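Local coordinates for isochorismatase family protein (Enterococcus faecalis, PDB 2A67) that is of unknown function but belongs to the isochorismatase family and is probably a hydrolase, at residues I48-E53 / F77-T82; R5-I10 / Q35-Y40; D11-I16 / W64-K69. All blocks are in the same frame, centred on the assembly; numbering follows the deposited sequence.

Overall arrangement
Contact 2 is the buried one: strand 5-10 meets helix 26-42 through apolar side chains, with a polar cluster where R5 lies. Contacts 1 and 3 are only partly buried. Contact 1 zips strand 47-52 to strand 77-81, the outermost strand on that side of the sheet within this chain, by parallel backbone bonds, closed at its end by an E53-R80 salt bridge. It abuts contact 2 directly, because strands 47-52 and 5-10 are neighbours: I48 N lies 2.8 Å from L7 O. Contact 3 joins two loops beyond the ends of these strands, held by backbone and side-chain hydrogen bonds, with the F67 ring packed against the other loop. Its Q13 OE1 accepts a bond from H52 N of contact 1.

Contact 1: I48-E53 / F77-T82; sequences IFVQHE and FFIRKT
I48 and I79 meet through methyl CG2 and methylene CG1, 3.6 Å apart, on the face of the sheet that also carries V50, F77 and K81; L95 of helix 92-98 packs over both isoleucines. Farther along that face, V50 CG1 presses on K81 CD at 3.4 Å, a tight carbon contact, the lysine crossing at about a right angle. On the other face the F49 and F78 rings lie side by side, their planes only 14° apart but slid so far (centroids 5.6 Å apart) that they barely overlap. Between the faces runs regular parallel pairing: F49 and Q51 each donate to and accept from the neighbouring strand, as in Q51 N to I79 O at 3.0 Å with a nearly straight N-H (173°). At the polar edge E53 turns CG between its own backbone N and carbonyl carbon (chi1 64°), bringing the carboxylate to R80. The grip is side-on and nearly coplanar: NE of R80 reaches OE1 of E53 at 2.9 Å, NH2 of R80 reaches OE2 of E53 at 2.8 Å, and both oxygens use their syn lone pairs. This two-point salt bridge should fix the rotation of both groups where the strands end. K81 instead sends NZ to D11 in a salt bridge and to H83 O, consistent with polar groups gathering at the C-terminal ends of the parallel strands, where enzymes of this family place their active site.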
loop_
_atom_site.group_PDB
_atom_site.type_symbol
_atom_site.label_atom_id
_atom_site.label_comp_id
_atom_site.label_asym_id
_atom_site.label_seq_id
_atom_site.Cartn_x
_atom_site.Cartn_y
_atom_site.Cartn_z
ATOM N N ILE D 48 -15.649 -11.838 -7.235
ATOM C CA ILE D 48 -14.479 -12.618 -6.754
ATOM C C ILE D 48 -14.341 -12.389 -5.265
ATOM O O ILE D 48 -14.097 -11.256 -4.817
ATOM C CB ILE D 48 -13.195 -12.198 -7.441
ATOM C CG1 ILE D 48 -13.340 -12.267 -8.967
ATOM C CG2 ILE D 48 -11.967 -13.092 -6.973
ATOM C CD1 ILE D 48 -12.326 -11.406 -9.763
ATOM N N PHE D 49 -14.488 -13.463 -4.476
ATOM C CA PHE D 49 -14.287 -13.381 -3.047
ATOM C C PHE D 49 -12.857 -13.814 -2.728
ATOM O O PHE D 49 -12.391 -14.861 -3.212
ATOM C CB PHE D 49 -15.233 -14.331 -2.314
ATOM C CG PHE D 49 -16.660 -13.903 -2.327
ATOM C CD1 PHE D 49 -17.534 -14.384 -3.308
ATOM C CD2 PHE D 49 -17.143 -13.030 -1.369
ATOM C CE1 PHE D 49 -18.836 -14.014 -3.316
ATOM C CE2 PHE D 49 -18.487 -12.651 -1.385
ATOM C CZ PHE D 49 -19.316 -13.147 -2.358
ATOM N N VAL D 50 -12.166 -13.023 -1.922
ATOM C CA VAL D 50 -10.818 -13.411 -1.432
ATOM C C VAL D 50 -10.958 -13.866 0.029
ATOM O O VAL D 50 -11.607 -13.209 0.838
ATOM C CB VAL D 50 -9.781 -12.259 -1.600
ATOM C CG1 VAL D 50 -8.414 -12.693 -1.046
ATOM C CG2 VAL D 50 -9.670 -11.872 -3.147
ATOM N N GLN D 51 -10.416 -15.038 0.325
ATOM C CA GLN D 51 -10.422 -15.571 1.680
ATOM C C GLN D 51 -8.995 -15.849 2.125
ATOM O O GLN D 51 -8.203 -16.497 1.416
ATOM C CB GLN D 51 -11.256 -16.847 1.742
ATOM C CG GLN D 51 -12.749 -16.589 1.537
ATOM C CD GLN D 51 -13.533 -17.853 1.384
ATOM O OE1 GLN D 51 -13.729 -18.337 0.273
ATOM N NE2 GLN D 51 -13.968 -18.433 2.506
ATOM N N HIS D 52 -8.686 -15.304 3.299
ATOM C CA HIS D 52 -7.379 -15.430 3.929
ATOM C C HIS D 52 -7.367 -16.764 4.702
ATOM O O HIS D 52 -8.397 -17.263 5.137
ATOM C CB HIS D 52 -7.147 -14.228 4.858
ATOM C CG HIS D 52 -5.724 -14.068 5.284
ATOM N ND1 HIS D 52 -5.269 -14.502 6.512
ATOM C CD2 HIS D 52 -4.642 -13.565 4.641
ATOM C CE1 HIS D 52 -3.980 -14.238 6.626
ATOM N NE2 HIS D 52 -3.571 -13.679 5.508
ATOM N N GLU D 53 -6.207 -17.368 4.788
ATOM C CA GLU D 53 -6.044 -18.607 5.585
ATOM C C GLU D 53 -4.743 -18.477 6.347
ATOM O O GLU D 53 -3.750 -18.006 5.797
ATOM C CB GLU D 53 -6.057 -19.838 4.672
ATOM C CG GLU D 53 -4.904 -19.969 3.644
ATOM C CD GLU D 53 -5.177 -21.043 2.615
ATOM O OE1 GLU D 53 -6.102 -20.876 1.808
ATOM O OE2 GLU D 53 -4.506 -22.102 2.608
ATOM N N PHE D 77 -16.245 -16.507 -8.089
ATOM C CA PHE D 77 -14.854 -16.958 -8.123
ATOM C C PHE D 77 -14.330 -16.789 -6.718
ATOM O O PHE D 77 -14.845 -15.953 -5.960
ATOM C CB PHE D 77 -14.017 -16.134 -9.110
ATOM C CG PHE D 77 -14.474 -16.275 -10.563
ATOM C CD1 PHE D 77 -14.258 -17.474 -11.268
ATOM C CD2 PHE D 77 -15.132 -15.238 -11.203
ATOM C CE1 PHE D 77 -14.691 -17.619 -12.626
ATOM C CE2 PHE D 77 -15.582 -15.373 -12.558
ATOM C CZ PHE D 77 -15.359 -16.577 -13.260
ATOM N N PHE D 78 -13.354 -17.620 -6.353
ATOM C CA PHE D 78 -12.826 -17.630 -4.990
ATOM C C PHE D 78 -11.319 -17.717 -5.094
ATOM O O PHE D 78 -10.775 -18.568 -5.838
ATOM C CB PHE D 78 -13.394 -18.839 -4.201
ATOM C CG PHE D 78 -14.889 -18.765 -4.026
ATOM C CD1 PHE D 78 -15.430 -18.074 -2.973
ATOM C CD2 PHE D 78 -15.753 -19.342 -4.971
ATOM C CE1 PHE D 78 -16.827 -17.995 -2.816
ATOM C CE2 PHE D 78 -17.152 -19.255 -4.835
ATOM C CZ PHE D 78 -17.676 -18.567 -3.759
ATOM N N ILE D 79 -10.651 -16.821 -4.369
ATOM C CA ILE D 79 -9.202 -16.814 -4.340
ATOM C C ILE D 79 -8.738 -17.118 -2.918
ATOM O O ILE D 79 -9.220 -16.477 -2.000
ATOM C CB ILE D 79 -8.680 -15.424 -4.749
ATOM C CG1 ILE D 79 -9.137 -15.114 -6.199
ATOM C CG2 ILE D 79 -7.143 -15.325 -4.660
ATOM C CD1 ILE D 79 -8.340 -15.875 -7.220
ATOM N N ARG D 80 -7.784 -18.029 -2.767
ATOM C CA ARG D 80 -7.140 -18.308 -1.470
ATOM C C ARG D 80 -5.909 -17.417 -1.351
ATOM O O ARG D 80 -5.081 -17.425 -2.261
ATOM C CB ARG D 80 -6.601 -19.772 -1.424
ATOM C CG ARG D 80 -7.680 -20.832 -1.594
ATOM C CD ARG D 80 -7.125 -22.221 -1.662
ATOM N NE ARG D 80 -6.329 -22.602 -0.496
ATOM C CZ ARG D 80 -5.787 -23.794 -0.379
ATOM N NH1 ARG D 80 -5.967 -24.652 -1.368
ATOM N NH2 ARG D 80 -5.050 -24.135 0.705
ATOM N N LYS D 81 -5.758 -16.716 -0.236
ATOM C CA LYS D 81 -4.509 -15.973 0.029
ATOM C C LYS D 81 -3.987 -16.262 1.440
ATOM O O LYS D 81 -4.739 -16.620 2.333
ATOM C CB LYS D 81 -4.694 -14.471 -0.176
ATOM C CG LYS D 81 -5.409 -13.737 0.944
ATOM C CD LYS D 81 -5.487 -12.233 0.599
ATOM C CE LYS D 81 -6.230 -11.435 1.605
ATOM N NZ LYS D 81 -5.415 -11.319 2.874
ATOM N N THR D 82 -2.684 -16.071 1.596
ATOM C CA THR D 82 -2.008 -16.206 2.861
ATOM C C THR D 82 -1.386 -14.876 3.406
ATOM O O THR D 82 -1.071 -14.801 4.614
ATOM C CB THR D 82 -0.969 -17.322 2.739
ATOM O OG1 THR D 82 0.001 -16.961 1.757
ATOM C CG2 THR D 82 -1.635 -18.615 2.269
HETATM O O HOH W 1 -1.423 -17.180 6.102
#

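Contact 2: R5-I10 / Q35-Y40; sequences RALLLI and QRIAVY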
loop_
_atom_site.group_PDB
_atom_site.type_symbol
_atom_site.label_atom_id
_atom_site.label_comp_id
_atom_site.label_asym_id
_atom_site.label_seq_id
_atom_site.Cartn_x
_atom_site.Cartn_y
_atom_site.Cartn_z
ATOM N N ARG D 5 -15.034 -5.794 -15.967
ATOM C CA ARG D 5 -15.117 -5.212 -14.613
ATOM C C ARG D 5 -15.520 -6.299 -13.636
ATOM O O ARG D 5 -16.464 -7.055 -13.935
ATOM C CB ARG D 5 -16.160 -4.052 -14.577
ATOM C CG ARG D 5 -16.219 -3.310 -13.202
ATOM C CD ARG D 5 -17.116 -2.060 -13.395
ATOM N NE ARG D 5 -17.725 -1.605 -12.139
ATOM C CZ ARG D 5 -18.331 -0.434 -11.963
ATOM N NH1 ARG D 5 -18.388 0.455 -12.968
ATOM N NH2 ARG D 5 -18.857 -0.144 -10.772
ATOM N N ALA D 6 -14.792 -6.399 -12.487
ATOM C CA ALA D 6 -15.088 -7.354 -11.445
ATOM C C ALA D 6 -15.259 -6.646 -10.123
ATOM O O ALA D 6 -14.665 -5.585 -9.883
ATOM C CB ALA D 6 -13.933 -8.402 -11.292
ATOM N N LEU D 7 -16.067 -7.256 -9.276
ATOM C CA LEU D 7 -16.209 -6.883 -7.897
ATOM C C LEU D 7 -15.262 -7.806 -7.068
ATOM O O LEU D 7 -15.386 -9.043 -7.109
ATOM C CB LEU D 7 -17.635 -7.132 -7.468
ATOM C CG LEU D 7 -18.122 -6.644 -6.101
ATOM C CD1 LEU D 7 -18.001 -5.093 -5.973
ATOM C CD2 LEU D 7 -19.565 -7.086 -5.895
ATOM N N LEU D 8 -14.330 -7.186 -6.337
ATOM C CA LEU D 8 -13.337 -7.907 -5.602
ATOM C C LEU D 8 -13.595 -7.705 -4.099
ATOM O O LEU D 8 -13.424 -6.584 -3.581
ATOM C CB LEU D 8 -11.933 -7.445 -6.022
ATOM C CG LEU D 8 -10.732 -8.191 -5.358
ATOM C CD1 LEU D 8 -10.751 -9.663 -5.836
ATOM C CD2 LEU D 8 -9.433 -7.483 -5.761
ATOM N N LEU D 9 -13.997 -8.787 -3.409
ATOM C CA LEU D 9 -14.533 -8.688 -2.048
ATOM C C LEU D 9 -13.585 -9.401 -1.086
ATOM O O LEU D 9 -13.506 -10.620 -1.111
ATOM C CB LEU D 9 -15.948 -9.296 -1.971
ATOM C CG LEU D 9 -17.017 -8.656 -2.915
ATOM C CD1 LEU D 9 -18.306 -9.377 -2.771
ATOM C CD2 LEU D 9 -17.172 -7.174 -2.614
ATOM N N ILE D 10 -12.883 -8.624 -0.262
ATOM C CA ILE D 10 -11.694 -9.105 0.417
ATOM C C ILE D 10 -11.967 -9.499 1.884
ATOM O O ILE D 10 -12.385 -8.691 2.735
ATOM C CB ILE D 10 -10.516 -8.089 0.319
ATOM C CG1 ILE D 10 -10.153 -7.801 -1.145
ATOM C CG2 ILE D 10 -9.264 -8.611 1.170
ATOM C CD1 ILE D 10 -9.348 -6.513 -1.299
ATOM N N GLN D 35 -25.837 -5.219 -2.075
ATOM C CA GLN D 35 -26.434 -4.370 -3.148
ATOM C C GLN D 35 -25.552 -4.350 -4.400
ATOM O O GLN D 35 -26.055 -4.448 -5.535
ATOM C CB GLN D 35 -26.676 -2.936 -2.677
ATOM C CG GLN D 35 -27.799 -2.765 -1.671
ATOM C CD GLN D 35 -28.231 -1.311 -1.510
ATOM O OE1 GLN D 35 -29.458 -1.000 -1.540
ATOM N NE2 GLN D 35 -27.247 -0.387 -1.402
ATOM N N ARG D 36 -24.235 -4.263 -4.200
ATOM C CA ARG D 36 -23.304 -4.301 -5.333
ATOM C C ARG D 36 -23.305 -5.653 -5.989
ATOM O O ARG D 36 -23.289 -5.753 -7.199
ATOM C CB ARG D 36 -21.879 -3.915 -4.901
ATOM C CG ARG D 36 -21.790 -2.585 -4.184
ATOM C CD ARG D 36 -22.405 -1.484 -5.119
ATOM N NE ARG D 36 -21.647 -1.401 -6.374
ATOM C CZ ARG D 36 -22.142 -0.945 -7.518
ATOM N NH1 ARG D 36 -23.417 -0.582 -7.589
ATOM N NH2 ARG D 36 -21.374 -0.866 -8.586
ATOM N N ILE D 37 -23.236 -6.717 -5.173
ATOM C CA ILE D 37 -23.346 -8.088 -5.671
ATOM C C ILE D 37 -24.532 -8.188 -6.617
ATOM O O ILE D 37 -24.421 -8.725 -7.707
ATOM C CB ILE D 37 -23.485 -9.099 -4.486
ATOM C CG1 ILE D 37 -22.092 -9.290 -3.841
ATOM C CG2 ILE D 37 -24.059 -10.437 -4.956
ATOM C CD1 ILE D 37 -22.120 -10.177 -2.553
ATOM N N ALA D 38 -25.679 -7.707 -6.166
ATOM C CA ALA D 38 -26.892 -7.817 -6.951
ATOM C C ALA D 38 -26.738 -7.107 -8.316
ATOM O O ALA D 38 -27.102 -7.669 -9.338
ATOM C CB ALA D 38 -28.125 -7.297 -6.140
ATOM N N VAL D 39 -26.091 -5.951 -8.350
ATOM C CA VAL D 39 -25.847 -5.238 -9.652
ATOM C C VAL D 39 -24.905 -6.069 -10.556
ATOM O O VAL D 39 -25.105 -6.196 -11.751
ATOM C CB VAL D 39 -25.203 -3.859 -9.408
ATOM C CG1 VAL D 39 -24.640 -3.238 -10.686
ATOM C CG2 VAL D 39 -26.154 -2.888 -8.666
ATOM N N TYR D 40 -23.859 -6.646 -9.976
ATOM C CA TYR D 40 -22.946 -7.488 -10.752
ATOM C C TYR D 40 -23.640 -8.703 -11.326
ATOM O O TYR D 40 -23.399 -9.042 -12.491
ATOM C CB TYR D 40 -21.705 -7.859 -9.901
ATOM C CG TYR D 40 -20.705 -6.743 -9.945
ATOM C CD1 TYR D 40 -20.916 -5.582 -9.205
ATOM C CD2 TYR D 40 -19.572 -6.832 -10.748
ATOM C CE1 TYR D 40 -20.032 -4.513 -9.258
ATOM C CE2 TYR D 40 -18.639 -5.774 -10.783
ATOM C CZ TYR D 40 -18.884 -4.631 -10.042
ATOM O OH TYR D 40 -17.999 -3.573 -10.084
#
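The Y40 ring takes L7 CB on one face: the carbon stands 3.6 Å from the ring centroid and only 7° off the ring normal, a well-centred CH-pi contact. In the plane of the ring, at its edge, lies R36 O, one helical turn earlier. The phenol oxygen in turn sits at the edge of the R5 guanidinium, close to its plane, and accepts from NE: R5 NE to Y40 OH is 2.9 Å with a nearly straight N-H (165°). R5 reaches it with a chain extended from CG to NE. R5 NH2 and R36 NH2 come within 3.4 Å of each other, two donors that do not bond to each other, on side chains crossing at about a right angle, but E105 of strand 103-109 gathers them: its carboxylate makes salt bridges with R5 NH2 and R36 NE and a hydrogen bond with Y40 OH, and probably offsets the two positive charges. L7 CD2 lies against the helix at I37, 3.9 Å from I37 CG1. L9 CD1 extends the apolar seam to I37 CD1, also at 3.9 Å. Strand and helix run nearly antiparallel, at 152°, with their axes 9.5 Å apart. This is the packing of a helix on its sheet within a beta-alpha-beta crossover, here strand 5-10, helix 26-42 and strand 47-52 of a parallel alpha/beta fold.

Contact 3: D11-I16 / W64-K69; sequences DFQKGI and WQLFEK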
loop_
_atom_site.group_PDB
_atom_site.type_symbol
_atom_site.label_atom_id
_atom_site.label_comp_id
_atom_site.label_asym_id
_atom_site.label_seq_id
_atom_site.Cartn_x
_atom_site.Cartn_y
_atom_site.Cartn_z
ATOM N N ASP D 11 -11.719 -10.770 2.155
ATOM C CA ASP D 11 -11.650 -11.319 3.533
ATOM C C ASP D 11 -12.874 -11.049 4.376
ATOM O O ASP D 11 -12.750 -10.753 5.570
ATOM C CB ASP D 11 -10.410 -10.790 4.296
ATOM C CG ASP D 11 -9.072 -11.262 3.715
ATOM O OD1 ASP D 11 -9.022 -12.054 2.764
ATOM O OD2 ASP D 11 -8.022 -10.829 4.224
ATOM N N PHE D 12 -14.050 -11.157 3.788
ATOM C CA PHE D 12 -15.302 -11.078 4.516
ATOM C C PHE D 12 -15.637 -12.423 5.161
ATOM O O PHE D 12 -16.634 -13.078 4.796
ATOM C CB PHE D 12 -16.443 -10.695 3.576
ATOM C CG PHE D 12 -16.505 -9.245 3.253
ATOM C CD1 PHE D 12 -16.583 -8.285 4.280
ATOM C CD2 PHE D 12 -16.533 -8.824 1.927
ATOM C CE1 PHE D 12 -16.700 -6.907 3.952
ATOM C CE2 PHE D 12 -16.642 -7.442 1.594
ATOM C CZ PHE D 12 -16.729 -6.506 2.598
ATOM N N GLN D 13 -14.833 -12.793 6.157
ATOM C CA GLN D 13 -14.905 -14.107 6.818
ATOM C C GLN D 13 -15.260 -13.993 8.326
ATOM O O GLN D 13 -14.827 -13.052 9.011
ATOM C CB GLN D 13 -13.561 -14.815 6.645
ATOM C CG GLN D 13 -13.072 -14.924 5.145
ATOM C CD GLN D 13 -11.611 -15.233 5.076
ATOM O OE1 GLN D 13 -10.798 -14.352 4.877
ATOM N NE2 GLN D 13 -11.260 -16.500 5.262
ATOM N N LYS D 14 -16.044 -14.965 8.811
ATOM C CA LYS D 14 -16.601 -14.951 10.174
ATOM C C LYS D 14 -15.550 -14.658 11.248
ATOM O O LYS D 14 -15.763 -13.803 12.111
ATOM C CB LYS D 14 -17.305 -16.270 10.470
ATOM C CG LYS D 14 -18.327 -16.669 9.417
ATOM C CD LYS D 14 -19.017 -17.957 9.854
ATOM C CE LYS D 14 -19.363 -18.861 8.696
ATOM N NZ LYS D 14 -19.225 -20.303 9.194
ATOM N N GLY D 15 -14.395 -15.303 11.137
ATOM C CA GLY D 15 -13.369 -15.212 12.177
ATOM C C GLY D 15 -12.460 -13.997 12.199
ATOM O O GLY D 15 -11.422 -14.031 12.849
ATOM N N ILE D 16 -12.832 -12.903 11.527
ATOM C CA ILE D 16 -11.994 -11.681 11.596
ATOM C C ILE D 16 -12.031 -10.690 12.825
ATOM O O ILE D 16 -10.959 -10.225 13.211
ATOM C CB ILE D 16 -11.975 -10.866 10.244
ATOM C CG1 ILE D 16 -10.985 -11.473 9.251
ATOM C CG2 ILE D 16 -11.420 -9.452 10.443
ATOM C CD1 ILE D 16 -11.570 -12.068 8.062
ATOM N N TRP D 64 -13.042 -19.551 8.846
ATOM C CA TRP D 64 -12.579 -19.139 7.514
ATOM C C TRP D 64 -13.732 -18.866 6.514
ATOM O O TRP D 64 -13.526 -18.178 5.476
ATOM C CB TRP D 64 -11.655 -20.233 6.978
ATOM C CG TRP D 64 -11.367 -20.298 5.527
ATOM C CD1 TRP D 64 -10.242 -19.831 4.897
ATOM C CD2 TRP D 64 -12.185 -20.870 4.504
ATOM N NE1 TRP D 64 -10.318 -20.064 3.560
ATOM C CE2 TRP D 64 -11.502 -20.699 3.284
ATOM C CE3 TRP D 64 -13.449 -21.472 4.490
ATOM C CZ2 TRP D 64 -12.023 -21.152 2.055
ATOM C CZ3 TRP D 64 -13.954 -21.924 3.293
ATOM C CH2 TRP D 64 -13.244 -21.761 2.090
ATOM N N GLN D 65 -14.926 -19.385 6.785
ATOM C CA GLN D 65 -16.015 -19.226 5.823
ATOM C C GLN D 65 -16.446 -17.764 5.817
ATOM O O GLN D 65 -16.214 -17.043 6.804
ATOM C CB GLN D 65 -17.214 -20.119 6.162
ATOM C CG GLN D 65 -16.996 -21.668 6.172
ATOM C CD GLN D 65 -18.293 -22.367 6.480
ATOM O OE1 GLN D 65 -18.684 -22.406 7.642
ATOM N NE2 GLN D 65 -18.993 -22.912 5.447
ATOM N N LEU D 66 -17.102 -17.367 4.709
ATOM C CA LEU D 66 -17.670 -16.044 4.493
ATOM C C LEU D 66 -18.866 -15.838 5.392
ATOM O O LEU D 66 -19.609 -16.782 5.703
ATOM C CB LEU D 66 -18.098 -15.863 3.007
ATOM C CG LEU D 66 -17.042 -16.048 1.904
ATOM C CD1 LEU D 66 -17.609 -16.069 0.485
ATOM C CD2 LEU D 66 -15.944 -15.030 2.017
ATOM N N PHE D 67 -19.027 -14.609 5.862
ATOM C CA PHE D 67 -20.199 -14.261 6.646
ATOM C C PHE D 67 -21.420 -14.780 5.930
ATOM O O PHE D 67 -21.556 -14.568 4.720
ATOM C CB PHE D 67 -20.330 -12.744 6.727
ATOM C CG PHE D 67 -19.253 -12.103 7.532
ATOM C CD1 PHE D 67 -19.202 -12.286 8.916
ATOM C CD2 PHE D 67 -18.295 -11.319 6.922
ATOM C CE1 PHE D 67 -18.208 -11.685 9.673
ATOM C CE2 PHE D 67 -17.298 -10.709 7.676
ATOM C CZ PHE D 67 -17.248 -10.912 9.057
ATOM N N GLU D 68 -22.320 -15.411 6.675
ATOM C CA GLU D 68 -23.541 -15.991 6.113
ATOM C C GLU D 68 -24.424 -15.000 5.379
ATOM O O GLU D 68 -25.114 -15.381 4.446
ATOM C CB GLU D 68 -24.394 -16.601 7.224
ATOM C CG GLU D 68 -23.728 -17.751 7.901
ATOM C CD GLU D 68 -24.252 -19.070 7.410
ATOM O OE1 GLU D 68 -24.272 -19.312 6.174
ATOM O OE2 GLU D 68 -24.654 -19.863 8.283
ATOM N N LYS D 69 -24.434 -13.751 5.823
ATOM C CA LYS D 69 -25.321 -12.727 5.221
ATOM C C LYS D 69 -24.974 -12.362 3.767
ATOM O O LYS D 69 -25.830 -11.787 3.045
ATOM C CB LYS D 69 -25.329 -11.453 6.075
ATOM C CG LYS D 69 -26.588 -10.559 5.930
ATOM C CD LYS D 69 -26.100 -9.113 6.110
ATOM C CE LYS D 69 -27.110 -8.156 6.778
ATOM N NZ LYS D 69 -26.372 -6.936 7.284
#
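F67 holds CG anti to its carbonyl carbon (chi1 -68°), which lays its ring against the backbone of Q13 and K14, while Q13, with the same kind of first torsion and an extended chain beyond it, carries its amide to W64. The meeting place is an inverse gamma turn centred on F12, in the loop that leaves strand 5-10 of the parallel alpha/beta fold; the partner loop lies between strands 47-52 and 77-81. Just past the turn the two backbones form a single bridge between Q13 and L66: F67 N donates to F12 O at 3.0 Å, and K14 N to Q65 O at 2.9 Å. One face of the F67 ring receives Q13 C, 3.7 Å above its plane and displaced toward the rim. F12 CB touches the same ring at CD2, 3.9 Å away, and its own ring continues to V29, L30 and V33 of helix 26-42. The Q13 amide bridges three parts of the fold: NE2 gives W64 O a 2.8 Å bond lying in the amide plane, while OE1 takes the N-H of H52. W64 O also accepts from Q51 NE2, so two side-chain amides grip that one carbonyl. Alongside, K14 and Q65 run in the same direction. K14 NZ, also bonded to D62 O, reaches Q65 OE1 at 2.7 Å from above the amide, 44° out of its carbonyl plane.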